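Local coordinates for single-strand DNA-binding protein (Agrobacterium tumefaciens, PDB 3BTP), which binds single-stranded DNA without regard to sequence and mediates nuclear uptake of the transferred T-DNA strand during plant transformation, at residues 345-357 against 364-376. Numbering follows the deposited sequence.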
loop_
_atom_site.group_PDB
_atom_site.type_symbol
_atom_site.label_atom_id
_atom_site.label_comp_id
_atom_site.label_asym_id
_atom_site.label_seq_id
_atom_site.Cartn_x
_atom_site.Cartn_y
_atom_site.Cartn_z
ATOM N N GLN A 345 12.560 12.342 2.151
ATOM C CA GLN A 345 11.940 11.276 1.368
ATOM C C GLN A 345 12.492 9.846 1.228
ATOM O O GLN A 345 11.713 8.983 0.924
ATOM C CB GLN A 345 11.124 11.740 0.119
ATOM C CG GLN A 345 11.720 12.563 -1.009
ATOM C CD GLN A 345 10.593 12.739 -2.123
ATOM O OE1 GLN A 345 10.441 11.847 -3.001
ATOM N NE2 GLN A 345 9.777 13.845 -2.041
ATOM N N PHE A 346 13.753 9.545 1.520
ATOM C CA PHE A 346 14.010 8.168 1.923
ATOM C C PHE A 346 13.256 7.819 3.240
ATOM O O PHE A 346 13.039 8.682 4.069
ATOM C CB PHE A 346 15.490 7.861 2.046
ATOM C CG PHE A 346 16.262 7.858 0.708
ATOM C CD1 PHE A 346 17.429 8.614 0.566
ATOM C CD2 PHE A 346 15.827 7.092 -0.387
ATOM C CE1 PHE A 346 18.145 8.585 -0.621
ATOM C CE2 PHE A 346 16.545 7.084 -1.606
ATOM C CZ PHE A 346 17.694 7.805 -1.708
ATOM N N PRO A 347 12.823 6.556 3.438
ATOM C CA PRO A 347 12.346 6.255 4.843
ATOM C C PRO A 347 13.411 6.551 5.955
ATOM O O PRO A 347 14.610 6.346 5.717
ATOM C CB PRO A 347 11.982 4.732 4.824
ATOM C CG PRO A 347 11.965 4.344 3.386
ATOM C CD PRO A 347 12.694 5.413 2.529
ATOM N N ALA A 348 12.942 7.013 7.131
ATOM C CA ALA A 348 13.769 7.374 8.268
ATOM C C ALA A 348 14.605 6.226 8.857
ATOM O O ALA A 348 15.761 6.418 9.290
ATOM C CB ALA A 348 12.909 8.030 9.337
ATOM N N ALA A 349 14.005 5.032 8.855
ATOM C CA ALA A 349 14.633 3.839 9.325
ATOM C C ALA A 349 14.044 2.692 8.494
ATOM O O ALA A 349 12.885 2.770 8.119
ATOM C CB ALA A 349 14.352 3.654 10.807
ATOM N N THR A 350 14.812 1.620 8.310
ATOM C CA THR A 350 14.464 0.509 7.478
ATOM C C THR A 350 14.885 -0.797 8.239
ATOM O O THR A 350 15.839 -0.767 9.040
ATOM C CB THR A 350 15.233 0.797 6.117
ATOM O OG1 THR A 350 14.322 1.265 5.052
ATOM C CG2 THR A 350 16.144 -0.218 5.704
ATOM N N VAL A 351 14.190 -1.936 7.991
ATOM C CA VAL A 351 14.634 -3.223 8.526
ATOM C C VAL A 351 14.767 -4.220 7.378
ATOM O O VAL A 351 13.851 -4.278 6.515
ATOM C CB VAL A 351 13.698 -3.780 9.681
ATOM C CG1 VAL A 351 12.261 -4.129 9.183
ATOM C CG2 VAL A 351 14.323 -5.005 10.328
ATOM N N ASN A 352 15.888 -4.976 7.375
ATOM C CA ASN A 352 16.101 -6.012 6.442
ATOM C C ASN A 352 15.328 -7.311 6.803
ATOM O O ASN A 352 15.582 -7.914 7.842
ATOM C CB ASN A 352 17.612 -6.342 6.326
ATOM C CG ASN A 352 17.934 -7.190 5.074
ATOM O OD1 ASN A 352 17.100 -7.389 4.189
ATOM N ND2 ASN A 352 19.130 -7.647 4.995
ATOM N N MET A 353 14.392 -7.676 5.948
ATOM C CA MET A 353 13.446 -8.763 6.138
ATOM C C MET A 353 13.821 -9.877 5.186
ATOM O O MET A 353 13.258 -10.953 5.252
ATOM C CB MET A 353 12.009 -8.305 5.874
ATOM C CG MET A 353 11.537 -7.264 6.863
ATOM S SD MET A 353 9.815 -6.739 7.196
ATOM C CE MET A 353 8.920 -8.313 7.338
ATOM N N GLY A 354 14.785 -9.584 4.307
ATOM C CA GLY A 354 15.381 -10.534 3.403
ATOM C C GLY A 354 16.607 -11.085 4.104
ATOM O O GLY A 354 16.628 -11.204 5.316
ATOM N N ARG A 355 17.616 -11.451 3.309
ATOM C CA ARG A 355 18.797 -12.206 3.770
ATOM C C ARG A 355 18.438 -13.451 4.642
ATOM O O ARG A 355 18.725 -13.424 5.839
ATOM C CB ARG A 355 19.751 -11.231 4.478
ATOM C CG ARG A 355 21.179 -11.630 4.580
ATOM C CD ARG A 355 21.939 -10.639 5.449
ATOM N NE ARG A 355 22.123 -9.363 4.730
ATOM C CZ ARG A 355 23.022 -8.410 5.017
ATOM N NH1 ARG A 355 23.893 -8.557 6.018
ATOM N NH2 ARG A 355 23.047 -7.292 4.291
ATOM N N GLN A 356 17.889 -14.535 4.037
ATOM C CA GLN A 356 17.335 -15.769 4.774
ATOM C C GLN A 356 17.960 -17.228 5.235
ATOM O O GLN A 356 18.434 -17.284 6.399
ATOM C CB GLN A 356 15.797 -15.852 4.600
ATOM C CG GLN A 356 14.999 -14.546 4.957
ATOM C CD GLN A 356 14.705 -14.240 6.497
ATOM O OE1 GLN A 356 13.671 -13.653 6.821
ATOM N NE2 GLN A 356 15.617 -14.626 7.396
ATOM N N PRO A 357 18.038 -18.405 4.486
ATOM C CA PRO A 357 18.516 -19.338 3.412
ATOM C C PRO A 357 19.899 -19.186 2.785
ATOM O O PRO A 357 20.077 -19.489 1.593
ATOM C CB PRO A 357 17.336 -19.450 2.443
ATOM C CG PRO A 357 16.132 -19.397 3.435
ATOM C CD PRO A 357 16.719 -18.944 4.866
ATOM N N THR A 364 19.187 -15.459 1.026
ATOM C CA THR A 364 18.293 -14.743 0.119
ATOM C C THR A 364 18.651 -13.231 -0.106
ATOM O O THR A 364 19.514 -12.691 0.584
ATOM C CB THR A 364 16.844 -14.945 0.613
ATOM O OG1 THR A 364 15.936 -14.709 -0.450
ATOM C CG2 THR A 364 16.455 -14.050 1.766
ATOM N N ARG A 365 18.037 -12.569 -1.086
ATOM C CA ARG A 365 18.304 -11.145 -1.320
ATOM C C ARG A 365 17.851 -10.202 -0.183
ATOM O O ARG A 365 16.913 -10.484 0.548
ATOM C CB ARG A 365 17.709 -10.699 -2.654
ATOM C CG ARG A 365 18.561 -11.157 -3.831
ATOM C CD ARG A 365 18.009 -10.773 -5.192
ATOM N NE ARG A 365 18.945 -11.274 -6.213
ATOM C CZ ARG A 365 18.607 -11.674 -7.436
ATOM N NH1 ARG A 365 17.336 -11.622 -7.840
ATOM N NH2 ARG A 365 19.549 -12.125 -8.272
ATOM N N ASP A 366 18.553 -9.085 -0.033
ATOM C CA ASP A 366 18.163 -8.050 0.907
ATOM C C ASP A 366 16.849 -7.400 0.521
ATOM O O ASP A 366 16.549 -7.270 -0.661
ATOM C CB ASP A 366 19.277 -7.028 1.118
ATOM C CG ASP A 366 20.468 -7.615 1.824
ATOM O OD1 ASP A 366 20.302 -8.659 2.488
ATOM O OD2 ASP A 366 21.597 -7.088 1.715
ATOM N N ARG A 367 16.041 -7.035 1.532
ATOM C CA ARG A 367 14.776 -6.366 1.285
ATOM C C ARG A 367 14.492 -5.572 2.518
ATOM O O ARG A 367 14.163 -6.160 3.543
ATOM C CB ARG A 367 13.629 -7.368 0.975
ATOM C CG ARG A 367 12.307 -6.641 0.734
ATOM C CD ARG A 367 11.293 -7.424 -0.052
ATOM N NE ARG A 367 10.107 -6.567 -0.357
ATOM C CZ ARG A 367 8.933 -6.991 -0.856
ATOM N NH1 ARG A 367 8.746 -8.267 -1.176
ATOM N NH2 ARG A 367 7.962 -6.117 -1.146
ATOM N N HIS A 368 14.641 -4.242 2.424
ATOM C CA HIS A 368 14.602 -3.360 3.581
ATOM C C HIS A 368 13.238 -2.659 3.655
ATOM O O HIS A 368 12.856 -1.957 2.734
ATOM C CB HIS A 368 15.710 -2.304 3.336
ATOM C CG HIS A 368 17.094 -2.871 3.366
ATOM N ND1 HIS A 368 17.786 -3.238 2.230
ATOM C CD2 HIS A 368 17.908 -3.158 4.406
ATOM C CE1 HIS A 368 18.967 -3.709 2.564
ATOM N NE2 HIS A 368 19.075 -3.656 3.878
ATOM N N VAL A 369 12.503 -2.813 4.728
ATOM C CA VAL A 369 11.172 -2.347 4.729
ATOM C C VAL A 369 11.199 -1.223 5.720
ATOM O O VAL A 369 11.792 -1.334 6.824
ATOM C CB VAL A 369 10.126 -3.487 5.089
ATOM C CG1 VAL A 369 8.763 -2.919 5.393
ATOM C CG2 VAL A 369 10.016 -4.557 3.922
ATOM N N SER A 370 10.571 -0.132 5.336
ATOM C CA SER A 370 10.382 1.011 6.220
ATOM C C SER A 370 9.845 0.591 7.598
ATOM O O SER A 370 8.840 -0.099 7.693
ATOM C CB SER A 370 9.377 1.928 5.561
ATOM O OG SER A 370 9.069 2.983 6.424
ATOM N N VAL A 371 10.486 1.044 8.654
ATOM C CA VAL A 371 10.035 0.777 10.011
ATOM C C VAL A 371 8.684 1.409 10.415
ATOM O O VAL A 371 7.873 0.782 11.067
ATOM C CB VAL A 371 11.196 1.198 11.037
ATOM C CG1 VAL A 371 10.724 1.259 12.474
ATOM C CG2 VAL A 371 12.488 0.266 10.869
ATOM N N ASP A 372 8.518 2.687 10.109
ATOM C CA ASP A 372 7.277 3.391 10.192
ATOM C C ASP A 372 6.064 2.667 9.552
ATOM O O ASP A 372 5.018 2.485 10.195
ATOM C CB ASP A 372 7.476 4.728 9.495
ATOM C CG ASP A 372 6.185 5.526 9.400
ATOM O OD1 ASP A 372 5.721 5.974 10.466
ATOM O OD2 ASP A 372 5.622 5.665 8.257
ATOM N N TYR A 373 6.183 2.299 8.284
ATOM C CA TYR A 373 5.217 1.413 7.631
ATOM C C TYR A 373 4.856 0.181 8.504
ATOM O O TYR A 373 3.694 -0.107 8.791
ATOM C CB TYR A 373 5.755 0.979 6.228
ATOM C CG TYR A 373 4.779 0.164 5.438
ATOM C CD1 TYR A 373 3.768 0.776 4.655
ATOM C CD2 TYR A 373 4.812 -1.198 5.499
ATOM C CE1 TYR A 373 2.831 0.016 3.917
ATOM C CE2 TYR A 373 3.866 -1.978 4.808
ATOM C CZ TYR A 373 2.886 -1.375 4.038
ATOM O OH TYR A 373 2.031 -2.223 3.363
ATOM N N LEU A 374 5.873 -0.563 8.885
ATOM C CA LEU A 374 5.673 -1.719 9.689
ATOM C C LEU A 374 4.973 -1.459 11.029
ATOM O O LEU A 374 3.988 -2.137 11.353
ATOM C CB LEU A 374 7.003 -2.434 9.859
ATOM C CG LEU A 374 7.077 -3.885 10.294
ATOM C CD1 LEU A 374 6.405 -4.891 9.295
ATOM C CD2 LEU A 374 8.576 -4.218 10.551
ATOM N N LEU A 375 5.465 -0.512 11.801
ATOM C CA LEU A 375 4.933 -0.211 13.107
ATOM C C LEU A 375 3.528 0.419 13.097
ATOM O O LEU A 375 2.747 0.192 14.035
ATOM C CB LEU A 375 5.874 0.734 13.869
ATOM C CG LEU A 375 6.932 0.077 14.777
ATOM C CD1 LEU A 375 7.862 -0.988 14.100
ATOM C CD2 LEU A 375 7.753 1.149 15.425
ATOM N N GLN A 376 3.220 1.220 12.061
ATOM C CA GLN A 376 1.918 1.855 11.914
ATOM C C GLN A 376 0.883 0.812 11.512
ATOM O O GLN A 376 -0.264 0.788 11.977
ATOM C CB GLN A 376 1.963 3.017 10.836
ATOM C CG GLN A 376 1.277 4.346 11.312
ATOM C CD GLN A 376 0.019 4.742 10.494
ATOM O OE1 GLN A 376 0.121 5.552 9.579
ATOM N NE2 GLN A 376 -1.167 4.181 10.833
HETATM O O HOH W 1 10.756 4.515 8.690
#
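With CG swung anti to the backbone N (chi1 -165°), N352 points its amide at D366, nearly perpendicular to the carboxylate plane, and at the backbone N of R367; R355, also anti at chi1 but bent at chi3 (-72°), brings its guanidinium round to the same carboxylate. The two segments form an antiparallel hairpin, strands 349-352 and 367-370, within the closed beta-barrel, with strands 396-399 and 460-462 flanking the pair. V351 and V369 are its hydrogen-bonded pair, V351 N meeting V369 O at 2.7 Å, and M353 N extends the pattern to R367 O. N352 OD1 accepts R367 N (2.9 Å) and, from the opposite face of the amide, G354 N, which closes an Asx turn as the strand ends. The N352 amide is also stacked on the H368 ring, the two planes 25° apart. On the other sheet face M353 SD touches V369 CB at 3.9 Å, and V351 CG1 meets L374 CD2 on the helix that begins after S370, its N-cap residue. At the start of that helix V371 N bonds to A349 O (3.0 Å), while a water joins the same carbonyl to S370 OG and D372 N. R355 grips D366 side-on, NH2 to OD2 at 3.0 Å; A451 N gives OD2 a further partner. D366 OD1 takes R355 NE on its syn side at 3.0 Å and N352 ND2 from above the carboxylate plane at 2.9 Å.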